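Local coordinates for SusD superfamily protein (Bacteroides thetaiotaomicron VPI-5482, PDB 3HDX) that probably binds polysaccharides at the bacterial outer membrane, as a SusD-family lipoprotein would when capturing glycans for uptake, at residues A[170-174]-A[226-231]; A[197-202]-A[257-261]; A[237-241]-A[322-326]; A[308-312]-A[419-423]. All coordinates share one frame; numbering follows the deposited sequence.

Contact 1: A[170-174]-A[226-231]; sequences LPYQY and HASEIN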
loop_
_atom_site.group_PDB
_atom_site.type_symbol
_atom_site.label_atom_id
_atom_site.label_comp_id
_atom_site.label_asym_id
_atom_site.label_seq_id
_atom_site.Cartn_x
_atom_site.Cartn_y
_atom_site.Cartn_z
ATOM N N LEU A 170 17.186 5.771 9.805
ATOM C CA LEU A 170 15.932 5.261 10.345
ATOM C C LEU A 170 16.221 4.119 11.310
ATOM O O LEU A 170 16.901 3.166 10.917
ATOM C CB LEU A 170 15.005 4.709 9.257
ATOM C CG LEU A 170 14.368 5.715 8.308
ATOM C CD1 LEU A 170 13.850 4.952 7.034
ATOM C CD2 LEU A 170 13.278 6.529 9.029
ATOM N N PRO A 171 15.726 4.233 12.552
ATOM C CA PRO A 171 15.885 3.130 13.480
ATOM C C PRO A 171 14.796 2.062 13.264
ATOM O O PRO A 171 13.845 2.255 12.495
ATOM C CB PRO A 171 15.721 3.821 14.838
ATOM C CG PRO A 171 14.613 4.815 14.560
ATOM C CD PRO A 171 14.891 5.306 13.131
ATOM N N TYR A 172 14.990 0.910 13.889
ATOM C CA TYR A 172 13.954 -0.134 13.957
ATOM C C TYR A 172 12.812 0.335 14.880
ATOM O O TYR A 172 11.638 0.187 14.533
ATOM C CB TYR A 172 14.512 -1.461 14.413
ATOM C CG TYR A 172 15.459 -2.059 13.414
ATOM C CD1 TYR A 172 14.992 -2.502 12.181
ATOM C CD2 TYR A 172 16.815 -2.255 13.689
ATOM C CE1 TYR A 172 15.825 -3.073 11.259
ATOM C CE2 TYR A 172 17.649 -2.835 12.754
ATOM C CZ TYR A 172 17.148 -3.254 11.524
ATOM O OH TYR A 172 17.976 -3.843 10.582
ATOM N N GLN A 173 13.186 0.870 16.060
ATOM C CA GLN A 173 12.233 1.413 17.041
ATOM C C GLN A 173 12.724 2.770 17.510
ATOM O O GLN A 173 13.946 3.021 17.525
ATOM C CB GLN A 173 12.029 0.443 18.204
ATOM C CG GLN A 173 11.367 -0.837 17.740
ATOM C CD GLN A 173 10.851 -1.709 18.837
ATOM O OE1 GLN A 173 10.204 -1.245 19.756
ATOM N NE2 GLN A 173 11.079 -3.008 18.715
ATOM N N TYR A 174 11.782 3.607 17.925
ATOM C CA TYR A 174 12.060 5.000 18.306
ATOM C C TYR A 174 12.048 5.218 19.808
ATOM O O TYR A 174 11.051 4.980 20.447
ATOM C CB TYR A 174 11.032 5.917 17.666
ATOM C CG TYR A 174 11.206 6.068 16.168
ATOM C CD1 TYR A 174 10.626 5.189 15.269
ATOM C CD2 TYR A 174 11.974 7.121 15.651
ATOM C CE1 TYR A 174 10.823 5.360 13.883
ATOM C CE2 TYR A 174 12.171 7.284 14.298
ATOM C CZ TYR A 174 11.570 6.396 13.413
ATOM O OH TYR A 174 11.781 6.602 12.072
ATOM N N HIS A 226 14.856 -9.502 9.745
ATOM C CA HIS A 226 14.915 -8.536 10.832
ATOM C C HIS A 226 13.562 -8.161 11.416
ATOM O O HIS A 226 13.484 -7.209 12.206
ATOM C CB HIS A 226 15.644 -7.285 10.343
ATOM C CG HIS A 226 17.077 -7.542 10.035
ATOM N ND1 HIS A 226 17.478 -8.100 8.851
ATOM C CD2 HIS A 226 18.183 -7.457 10.817
ATOM C CE1 HIS A 226 18.794 -8.236 8.865
ATOM N NE2 HIS A 226 19.249 -7.849 10.048
ATOM N N ALA A 227 12.517 -8.927 11.090
ATOM C CA ALA A 227 11.151 -8.571 11.511
ATOM C C ALA A 227 11.035 -8.383 13.034
ATOM O O ALA A 227 10.312 -7.502 13.510
ATOM C CB ALA A 227 10.164 -9.644 11.036
ATOM N N SER A 228 11.729 -9.239 13.790
ATOM C CA SER A 228 11.656 -9.134 15.272
ATOM C C SER A 228 12.144 -7.781 15.783
ATOM O O SER A 228 11.682 -7.323 16.840
ATOM C CB SER A 228 12.405 -10.272 15.984
ATOM O OG SER A 228 13.784 -10.156 15.767
ATOM N N GLU A 229 13.012 -7.102 15.031
ATOM C CA GLU A 229 13.549 -5.801 15.484
ATOM C C GLU A 229 12.479 -4.721 15.577
ATOM O O GLU A 229 12.628 -3.778 16.341
ATOM C CB GLU A 229 14.662 -5.312 14.562
ATOM C CG GLU A 229 15.872 -6.224 14.439
ATOM C CD GLU A 229 16.818 -6.140 15.612
ATOM O OE1 GLU A 229 16.541 -5.338 16.557
ATOM O OE2 GLU A 229 17.828 -6.910 15.564
ATOM N N ILE A 230 11.431 -4.837 14.752
ATOM C CA ILE A 230 10.309 -3.896 14.756
ATOM C C ILE A 230 9.050 -4.506 15.382
ATOM O O ILE A 230 7.974 -3.890 15.370
ATOM C CB ILE A 230 10.014 -3.380 13.330
ATOM C CG1 ILE A 230 9.474 -4.489 12.404
ATOM C CG2 ILE A 230 11.258 -2.740 12.690
ATOM C CD1 ILE A 230 8.871 -3.944 11.110
ATOM N N ASN A 231 9.189 -5.727 15.916
ATOM C CA ASN A 231 8.077 -6.478 16.479
ATOM C C ASN A 231 6.977 -6.810 15.441
ATOM O O ASN A 231 5.794 -6.725 15.745
ATOM C CB ASN A 231 7.482 -5.777 17.713
ATOM C CG ASN A 231 6.617 -6.708 18.551
ATOM O OD1 ASN A 231 6.926 -7.898 18.700
ATOM N ND2 ASN A 231 5.548 -6.162 19.118
#
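Tyr172 lays one face of its ring over the methylene of Glu229, and this CH-pi contact carries the meeting of the two turns. Glu229 CB stands 3.8 Å from the Tyr172 ring centroid, offset toward the rim. Ile230 comes to the ring edge instead, its CG2 3.8 Å from Tyr172 CD1. With CG beside the backbone N (chi1 -67°), the tyrosine ring is directed across to the other segment, where Tyr172 OH lies 3.6 Å from His226 CD2. His226 ND1 is bonded to Phe222 O. A serine in place of the tyrosine would probably leave Glu229 CB and Ile230 CG2 without the surface they pack on, and deprive Lys196 of its cation-pi partner. Gln173 suits the next position because its long, extended chain reaches a backbone acceptor: NE2 donates to Glu229 O at 2.9 Å, almost straight at 172°, with the oxygen in the amide plane but the donor well above the carbonyl plane. Gln173 OE1 pairs with Gln190, fixing the amide's flip. The arrangement is a packing of two interhelical turns, after helix 152-169 and after helix 213-226, in the TPR-related helical fold of SusD-family proteins.

Contact 2: A[197-202]-A[257-261]; sequences LSAYSV and RILGF. With EDO (1,2-ethanediol), chain I.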
loop_
_atom_site.group_PDB
_atom_site.type_symbol
_atom_site.label_atom_id
_atom_site.label_comp_id
_atom_site.label_asym_id
_atom_site.label_seq_id
_atom_site.Cartn_x
_atom_site.Cartn_y
_atom_site.Cartn_z
ATOM N N LEU A 197 12.624 -0.894 8.382
ATOM C CA LEU A 197 12.023 -1.936 7.537
ATOM C C LEU A 197 10.912 -1.394 6.636
ATOM O O LEU A 197 10.713 -1.899 5.511
ATOM C CB LEU A 197 11.601 -3.162 8.323
ATOM C CG LEU A 197 12.745 -3.852 9.077
ATOM C CD1 LEU A 197 12.239 -5.197 9.740
ATOM C CD2 LEU A 197 13.976 -4.104 8.122
ATOM N N SER A 198 10.206 -0.356 7.105
ATOM C CA SER A 198 9.234 0.339 6.232
ATOM C C SER A 198 9.959 0.789 4.950
ATOM O O SER A 198 9.493 0.559 3.830
ATOM C CB SER A 198 8.650 1.570 6.934
ATOM O OG SER A 198 8.178 1.277 8.238
ATOM N N ALA A 199 11.125 1.413 5.108
ATOM C CA ALA A 199 11.914 1.886 3.933
ATOM C C ALA A 199 12.349 0.729 3.046
ATOM O O ALA A 199 12.238 0.792 1.819
ATOM C CB ALA A 199 13.117 2.733 4.378
ATOM N N TYR A 200 12.864 -0.335 3.674
ATOM C CA TYR A 200 13.220 -1.541 2.898
ATOM C C TYR A 200 12.037 -2.122 2.122
ATOM O O TYR A 200 12.232 -2.638 1.020
ATOM C CB TYR A 200 13.892 -2.617 3.758
ATOM C CG TYR A 200 15.373 -2.414 4.006
ATOM C CD1 TYR A 200 16.285 -2.594 2.986
ATOM C CD2 TYR A 200 15.852 -2.034 5.247
ATOM C CE1 TYR A 200 17.651 -2.431 3.194
ATOM C CE2 TYR A 200 17.232 -1.907 5.485
ATOM C CZ TYR A 200 18.119 -2.084 4.466
ATOM O OH TYR A 200 19.460 -1.932 4.650
ATOM N N SER A 201 10.841 -2.031 2.686
ATOM C CA SER A 201 9.642 -2.566 2.030
ATOM C C SER A 201 9.323 -1.786 0.765
ATOM O O SER A 201 8.922 -2.389 -0.241
ATOM C CB SER A 201 8.419 -2.632 2.976
ATOM O OG SER A 201 7.780 -1.384 3.160
ATOM N N VAL A 202 9.525 -0.465 0.807
ATOM C CA VAL A 202 9.312 0.367 -0.375
ATOM C C VAL A 202 10.360 -0.025 -1.417
ATOM O O VAL A 202 10.031 -0.130 -2.600
ATOM C CB VAL A 202 9.265 1.891 -0.044
ATOM C CG1 VAL A 202 8.972 2.695 -1.320
ATOM C CG2 VAL A 202 8.228 2.178 1.033
ATOM N N ARG A 257 2.114 -4.000 11.234
ATOM C CA ARG A 257 1.924 -3.051 10.098
ATOM C C ARG A 257 3.327 -2.521 9.781
ATOM O O ARG A 257 3.799 -1.574 10.421
ATOM C CB ARG A 257 0.956 -1.947 10.428
ATOM C CG ARG A 257 -0.427 -2.390 10.778
ATOM C CD ARG A 257 -1.386 -1.221 10.804
ATOM N NE ARG A 257 -1.070 -0.265 11.866
ATOM C CZ ARG A 257 -1.599 -0.215 13.099
ATOM N NH1 ARG A 257 -2.478 -1.121 13.546
ATOM N NH2 ARG A 257 -1.219 0.754 13.929
ATOM N N ILE A 258 4.027 -3.188 8.868
ATOM C CA ILE A 258 5.405 -2.805 8.511
ATOM C C ILE A 258 5.433 -1.377 7.947
ATOM O O ILE A 258 6.350 -0.617 8.268
ATOM C CB ILE A 258 6.046 -3.827 7.564
ATOM C CG1 ILE A 258 6.197 -5.165 8.278
ATOM C CG2 ILE A 258 7.443 -3.322 7.025
ATOM C CD1 ILE A 258 6.685 -6.282 7.375
ATOM N N LEU A 259 4.430 -1.055 7.129
ATOM C CA LEU A 259 4.211 0.309 6.624
ATOM C C LEU A 259 2.713 0.536 6.534
ATOM O O LEU A 259 1.993 -0.226 5.850
ATOM C CB LEU A 259 4.897 0.518 5.259
ATOM C CG LEU A 259 5.098 1.966 4.772
ATOM C CD1 LEU A 259 6.099 1.942 3.603
ATOM C CD2 LEU A 259 3.850 2.675 4.356
ATOM N N GLY A 260 2.233 1.559 7.221
ATOM C CA GLY A 260 0.825 1.901 7.156
ATOM C C GLY A 260 0.567 3.292 7.663
ATOM O O GLY A 260 1.513 3.985 8.044
ATOM N N PHE A 261 -0.706 3.705 7.609
ATOM C CA PHE A 261 -1.140 5.056 8.008
ATOM C C PHE A 261 -2.399 4.927 8.831
ATOM O O PHE A 261 -3.346 4.224 8.446
ATOM C CB PHE A 261 -1.382 5.947 6.785
ATOM C CG PHE A 261 -0.169 6.076 5.938
ATOM C CD1 PHE A 261 0.798 7.029 6.236
ATOM C CD2 PHE A 261 0.063 5.178 4.904
ATOM C CE1 PHE A 261 2.013 7.070 5.503
ATOM C CE2 PHE A 261 1.263 5.231 4.163
ATOM C CZ PHE A 261 2.227 6.188 4.472
HETATM C C1 EDO I . 4.359 3.123 9.779
HETATM O O1 EDO I . 4.436 3.040 8.398
HETATM C C2 EDO I . 4.436 1.780 10.412
HETATM O O2 EDO I . 3.181 1.115 10.234
#
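The flat group that matters between Ser198 and Ile258 is the peptide joining Ile258 to Leu259. Ser198 OG meets its carbonyl oxygen end-on, while a 1,2-ethanediol, probably from the crystallisation liquor, lies above the peptide plane, displaced to one side of the carbonyl, its C2 3.7 Å from Ile258 O. This peptide belongs to a classic beta bulge: Ile258 and Leu259 both face Thr361 of strand 358-361. The 197-202 part of helix 196-209 crosses here, its axis 9.2 Å from that of strand 259-261 at an angle of 103°. The Ser198 OG to Ile258 O bond is short, 2.6 Å, with the donor nearly along the C=O axis (163°). The small serine side chain, with OG beside its backbone N (chi1 -50°), lets the strand come close and also accepts from Asn195 N just ahead of the helix, so its buried hydroxyl is used in both directions. An alanine here would probably leave the Ile258 carbonyl and the Asn195 N-H each without this mate. Around the bond methyl groups pack on the helix: Ile258 CG2 lies 3.9 Å from Leu197 O, and the branched end of Leu259 brings CD1 beside Ser198 O and to within 3.3 Å of Val202 CG2, tighter than usual for two methyls. The ethanediol spans the bulge: its O2 donates to Arg257 O, while its O1 donates to Gly260 O and accepts from Gly260 N at 2.9 Å.

Contact 3: A[237-241]-A[322-326]; sequences IADLT and SYYVQ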
loop_
_atom_site.group_PDB
_atom_site.type_symbol
_atom_site.label_atom_id
_atom_site.label_comp_id
_atom_site.label_asym_id
_atom_site.label_seq_id
_atom_site.Cartn_x
_atom_site.Cartn_y
_atom_site.Cartn_z
ATOM N N ILE A 237 -5.639 -15.378 11.349
ATOM C CA ILE A 237 -6.865 -14.908 10.684
ATOM C C ILE A 237 -7.752 -14.065 11.632
ATOM O O ILE A 237 -8.317 -13.054 11.205
ATOM C CB ILE A 237 -7.649 -16.059 9.987
ATOM C CG1 ILE A 237 -8.748 -15.471 9.078
ATOM C CG2 ILE A 237 -8.202 -17.062 11.045
ATOM C CD1 ILE A 237 -8.249 -14.587 7.906
ATOM N N ALA A 238 -7.864 -14.491 12.894
ATOM C CA ALA A 238 -8.659 -13.750 13.872
ATOM C C ALA A 238 -8.081 -12.353 14.093
ATOM O O ALA A 238 -8.813 -11.362 14.097
ATOM C CB ALA A 238 -8.769 -14.501 15.203
ATOM N N ASP A 239 -6.772 -12.278 14.277
ATOM C CA ASP A 239 -6.091 -10.965 14.496
ATOM C C ASP A 239 -6.078 -10.086 13.247
ATOM O O ASP A 239 -6.061 -8.859 13.351
ATOM C CB ASP A 239 -4.671 -11.155 15.044
ATOM C CG ASP A 239 -4.637 -11.631 16.506
ATOM O OD1 ASP A 239 -5.665 -11.521 17.234
ATOM O OD2 ASP A 239 -3.560 -12.097 16.960
ATOM N N LEU A 240 -6.130 -10.697 12.076
ATOM C CA LEU A 240 -6.165 -9.908 10.859
ATOM C C LEU A 240 -7.494 -9.190 10.698
ATOM O O LEU A 240 -7.519 -8.052 10.255
ATOM C CB LEU A 240 -5.910 -10.796 9.639
ATOM C CG LEU A 240 -5.891 -10.157 8.252
ATOM C CD1 LEU A 240 -4.785 -9.086 8.144
ATOM C CD2 LEU A 240 -5.737 -11.242 7.187
ATOM N N THR A 241 -8.575 -9.865 11.077
ATOM C CA THR A 241 -9.929 -9.420 10.782
ATOM C C THR A 241 -10.703 -8.820 11.955
ATOM O O THR A 241 -11.765 -8.225 11.741
ATOM C CB THR A 241 -10.730 -10.623 10.203
ATOM O OG1 THR A 241 -10.788 -11.696 11.163
ATOM C CG2 THR A 241 -10.112 -11.109 8.909
ATOM N N SER A 322 -18.042 -15.956 7.654
ATOM C CA SER A 322 -16.721 -16.500 7.459
ATOM C C SER A 322 -15.812 -15.349 7.897
ATOM O O SER A 322 -16.297 -14.223 8.167
ATOM C CB SER A 322 -16.500 -16.818 5.989
ATOM O OG SER A 322 -16.658 -15.641 5.196
ATOM N N TYR A 323 -14.501 -15.572 7.924
ATOM C CA TYR A 323 -13.598 -14.492 8.367
ATOM C C TYR A 323 -13.528 -13.282 7.421
ATOM O O TYR A 323 -13.342 -12.164 7.888
ATOM C CB TYR A 323 -12.207 -15.004 8.703
ATOM C CG TYR A 323 -12.143 -15.600 10.088
ATOM C CD1 TYR A 323 -12.113 -14.772 11.208
ATOM C CD2 TYR A 323 -12.059 -16.972 10.293
ATOM C CE1 TYR A 323 -12.043 -15.298 12.521
ATOM C CE2 TYR A 323 -11.988 -17.505 11.601
ATOM C CZ TYR A 323 -11.964 -16.664 12.695
ATOM O OH TYR A 323 -11.897 -17.202 13.974
ATOM N N TYR A 324 -13.737 -13.498 6.130
ATOM C CA TYR A 324 -13.763 -12.391 5.160
ATOM C C TYR A 324 -15.124 -11.840 4.807
ATOM O O TYR A 324 -15.205 -10.687 4.382
ATOM C CB TYR A 324 -13.104 -12.824 3.856
ATOM C CG TYR A 324 -11.593 -12.649 3.748
ATOM C CD1 TYR A 324 -10.757 -12.500 4.862
ATOM C CD2 TYR A 324 -11.009 -12.669 2.480
ATOM C CE1 TYR A 324 -9.391 -12.339 4.711
ATOM C CE2 TYR A 324 -9.660 -12.527 2.321
ATOM C CZ TYR A 324 -8.845 -12.365 3.431
ATOM O OH TYR A 324 -7.495 -12.185 3.336
ATOM N N VAL A 325 -16.172 -12.665 4.917
ATOM C CA VAL A 325 -17.477 -12.319 4.375
ATOM C C VAL A 325 -18.622 -12.675 5.337
ATOM O O VAL A 325 -18.642 -13.746 5.935
ATOM C CB VAL A 325 -17.680 -13.075 3.028
ATOM C CG1 VAL A 325 -19.014 -12.732 2.402
ATOM C CG2 VAL A 325 -16.533 -12.764 2.046
ATOM N N GLN A 326 -19.597 -11.792 5.417
ATOM C CA GLN A 326 -20.815 -11.992 6.208
ATOM C C GLN A 326 -22.036 -11.949 5.294
ATOM O O GLN A 326 -21.952 -11.586 4.113
ATOM C CB GLN A 326 -20.924 -10.940 7.303
ATOM C CG GLN A 326 -19.999 -11.209 8.481
ATOM C CD GLN A 326 -20.106 -10.183 9.561
ATOM O OE1 GLN A 326 -21.167 -9.563 9.759
ATOM N NE2 GLN A 326 -19.048 -10.053 10.336
#
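Tyr323 and Ile237 make the heart of this contact, and the tyrosine can be followed outward atom by atom. Its CB sits 3.5 Å from Ile237 CG1, and CG keeps the same close company. At the next step the two sides of the ring meet different partners: CD1 passes 3.3 Å from Thr241 OG1, while CD2 lies against both CG1 and CG2 of Ile237. Farther out, CE1 lies 4.0 Å from Ala238 CA, and CE2 and CZ remain under the isoleucine methyl. That methyl, Ile237 CG2, hangs over the ring face, 4.0 Å from the Tyr323 centroid and 16° off the normal, a CH-pi contact. A beta-branched residue suits the place because its two arms cover different parts of the tyrosine: CG1, anti to the backbone N (chi1 -169°), reaches the ring base and CG2 the CD2-CE2 side. Ile237 CD1 goes on to Tyr324 CE1, 4.1 Å away. Thr241 satisfies its hydroxyl inside its own helix, OG1 donating to Ile237 O at 2.8 Å, which leaves CG2 to pack 3.5 Å from Tyr323 O and near the edge of the Tyr324 ring. Tyr324 OH bonds to Arg422 O and to Lys337. Short helix 237-241 thus lies against the turn leading into strand 325-326, which pairs antiparallel with strand 334-335, while Tyr324 extends the packing to the C-terminal end of helix 409-423.

Contact 4: A[308-312]-A[419-423]; sequences DDLRF and ERRRE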
loop_
_atom_site.group_PDB
_atom_site.type_symbol
_atom_site.label_atom_id
_atom_site.label_comp_id
_atom_site.label_asym_id
_atom_site.label_seq_id
_atom_site.Cartn_x
_atom_site.Cartn_y
_atom_site.Cartn_z
ATOM N N ASP A 308 -11.191 -25.538 3.510
ATOM C CA ASP A 308 -10.361 -25.350 4.695
ATOM C C ASP A 308 -9.665 -23.999 4.770
ATOM O O ASP A 308 -9.048 -23.717 5.782
ATOM C CB ASP A 308 -9.369 -26.500 4.825
ATOM C CG ASP A 308 -10.080 -27.830 5.133
ATOM O OD1 ASP A 308 -11.086 -27.888 5.937
ATOM O OD2 ASP A 308 -9.732 -28.781 4.474
ATOM N N ASP A 309 -9.759 -23.185 3.704
ATOM C CA ASP A 309 -9.187 -21.831 3.696
ATOM C C ASP A 309 -9.832 -21.013 4.823
ATOM O O ASP A 309 -11.054 -20.757 4.795
ATOM C CB ASP A 309 -9.384 -21.195 2.342
ATOM C CG ASP A 309 -8.525 -19.975 2.141
ATOM O OD1 ASP A 309 -8.475 -19.102 3.042
ATOM O OD2 ASP A 309 -7.861 -19.932 1.083
ATOM N N LEU A 310 -9.009 -20.629 5.808
ATOM C CA LEU A 310 -9.530 -19.871 6.959
ATOM C C LEU A 310 -10.120 -18.519 6.597
ATOM O O LEU A 310 -10.932 -17.983 7.345
ATOM C CB LEU A 310 -8.467 -19.676 8.058
ATOM C CG LEU A 310 -7.987 -20.955 8.755
ATOM C CD1 LEU A 310 -6.850 -20.683 9.708
ATOM C CD2 LEU A 310 -9.175 -21.608 9.499
ATOM N N ARG A 311 -9.720 -17.940 5.474
ATOM C CA ARG A 311 -10.276 -16.651 5.057
ATOM C C ARG A 311 -11.729 -16.774 4.573
ATOM O O ARG A 311 -12.502 -15.831 4.734
ATOM C CB ARG A 311 -9.400 -16.062 3.940
ATOM C CG ARG A 311 -7.947 -15.745 4.418
ATOM C CD ARG A 311 -6.925 -15.642 3.340
ATOM N NE ARG A 311 -6.665 -16.938 2.679
ATOM C CZ ARG A 311 -5.515 -17.297 2.085
ATOM N NH1 ARG A 311 -4.440 -16.512 2.100
ATOM N NH2 ARG A 311 -5.429 -18.465 1.471
ATOM N N PHE A 312 -12.081 -17.935 4.012
ATOM C CA PHE A 312 -13.418 -18.187 3.490
ATOM C C PHE A 312 -13.769 -19.651 3.681
ATOM O O PHE A 312 -13.763 -20.452 2.775
ATOM C CB PHE A 312 -13.558 -17.752 2.029
ATOM C CG PHE A 312 -14.939 -17.881 1.522
ATOM C CD1 PHE A 312 -15.968 -17.172 2.140
ATOM C CD2 PHE A 312 -15.236 -18.752 0.475
ATOM C CE1 PHE A 312 -17.258 -17.327 1.684
ATOM C CE2 PHE A 312 -16.523 -18.917 0.025
ATOM C CZ PHE A 312 -17.543 -18.207 0.637
ATOM N N GLU A 419 -2.447 -16.727 -4.253
ATOM C CA GLU A 419 -2.309 -16.601 -2.794
ATOM C C GLU A 419 -2.334 -15.121 -2.373
ATOM O O GLU A 419 -2.950 -14.748 -1.358
ATOM C CB GLU A 419 -1.092 -17.350 -2.253
ATOM C CG GLU A 419 -1.150 -17.533 -0.706
ATOM C CD GLU A 419 -2.293 -18.405 -0.215
ATOM O OE1 GLU A 419 -2.809 -19.266 -0.966
ATOM O OE2 GLU A 419 -2.648 -18.259 0.970
ATOM N N ARG A 420 -1.625 -14.268 -3.109
ATOM C CA ARG A 420 -1.715 -12.829 -2.848
ATOM C C ARG A 420 -3.168 -12.316 -2.997
ATOM O O ARG A 420 -3.631 -11.449 -2.248
ATOM C CB ARG A 420 -0.800 -12.063 -3.807
ATOM C CG ARG A 420 0.663 -12.292 -3.568
ATOM C CD ARG A 420 1.589 -11.450 -4.466
ATOM N NE ARG A 420 1.456 -10.002 -4.219
ATOM C CZ ARG A 420 2.086 -9.321 -3.269
ATOM N NH1 ARG A 420 3.039 -9.872 -2.500
ATOM N NH2 ARG A 420 1.818 -8.036 -3.131
ATOM N N ARG A 421 -3.844 -12.811 -4.030
ATOM C CA ARG A 421 -5.230 -12.425 -4.324
ATOM C C ARG A 421 -6.102 -12.704 -3.101
ATOM O O ARG A 421 -6.921 -11.886 -2.743
ATOM C CB ARG A 421 -5.733 -13.195 -5.519
ATOM C CG ARG A 421 -7.108 -12.826 -6.068
ATOM C CD ARG A 421 -7.396 -13.738 -7.237
ATOM N NE ARG A 421 -8.567 -13.320 -8.031
ATOM C CZ ARG A 421 -9.023 -13.991 -9.077
ATOM N NH1 ARG A 421 -8.441 -15.113 -9.487
ATOM N NH2 ARG A 421 -10.054 -13.500 -9.775
ATOM N N ARG A 422 -5.918 -13.881 -2.513
ATOM C CA ARG A 422 -6.624 -14.250 -1.307
ATOM C C ARG A 422 -6.177 -13.486 -0.052
ATOM O O ARG A 422 -6.991 -12.920 0.678
ATOM C CB ARG A 422 -6.523 -15.767 -1.076
ATOM C CG ARG A 422 -7.254 -16.579 -2.105
ATOM C CD ARG A 422 -7.258 -18.037 -1.783
ATOM N NE ARG A 422 -5.967 -18.647 -2.046
ATOM C CZ ARG A 422 -5.599 -19.277 -3.166
ATOM N NH1 ARG A 422 -6.420 -19.416 -4.193
ATOM N NH2 ARG A 422 -4.382 -19.789 -3.240
ATOM N N GLU A 423 -4.879 -13.489 0.192
ATOM C CA GLU A 423 -4.349 -12.936 1.423
ATOM C C GLU A 423 -4.464 -11.455 1.556
ATOM O O GLU A 423 -4.822 -10.973 2.624
ATOM C CB GLU A 423 -2.868 -13.365 1.575
ATOM C CG GLU A 423 -2.214 -12.931 2.862
ATOM C CD GLU A 423 -2.904 -13.476 4.130
ATOM O OE1 GLU A 423 -3.532 -14.550 4.042
ATOM O OE2 GLU A 423 -2.734 -12.836 5.214
#
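Arg311 reaches helix 409-423 with its guanidinium held on every N-H, and this is the tight part of the contact. Its NH1 and NH2 both grip one oxygen, Glu419 OE2, end-on, at 2.7 Å from NH1 and 2.8 Å from NH2; the two donors come from the same side, above the carboxylate plane. The second hydrogen of NH1 goes to the anti lone pair of Glu423 OE1 at 2.9 Å. Glutamates one helical turn apart suit the task, since each chain, bent at chi2 (65° in Glu419), can bring an oxygen to the same nitrogen. From its own loop, Asp309 takes the remaining side of Arg311 side-on, OD1 from NE at 2.8 Å and OD2 from NH2. OD1 also accepts from Arg311 N, an Asx turn inside the type I beta turn 309-312, so the short aspartate fixes both backbone and guanidinium. Five residues thereby form a buried salt-bridge network, in which surrounding carboxylates probably stabilise the arginine's charge. Arg422 covers one guanidinium face with CB, 3.7 Å from Arg311 CZ. The fit is looser between Arg422 NE and the loop: this nitrogen is 3.6 Å from Arg311 NH2, a like-charge approach, and its link to Asp309 OD2 is long, charge alone with no N-H aimed at the oxygen. The tip of Arg422 is held, NH2 by Glu419 OE1 and Glu415 and NH1 by Ile303 O, while Glu423 OE2 turns to Arg394 and Arg362.

Overall arrangement
From the N terminus, contact 1 opens after helix 152-169 and closes after helix 213-226, and contact 2 opens between these points, on helix 196-209, to close at strand 259-261. The two therefore cross, and they touch mainly through Leu197, joining interhelical turns to a small sheet. Helix 237-241 opens contact 3 before contact 2 is closed, a second crossing, though their nearest atoms stay about 8 Å apart. Contact 4 starts at 308-312, inside the loop that contact 3 closes at 322-326, and ends on helix 409-423: a third crossing. Contacts 3 and 4 touch chiefly through Tyr324, tying helix 237-241 to the C-terminal helical part. No contact nests within another; contact 1 precedes both 3 and 4.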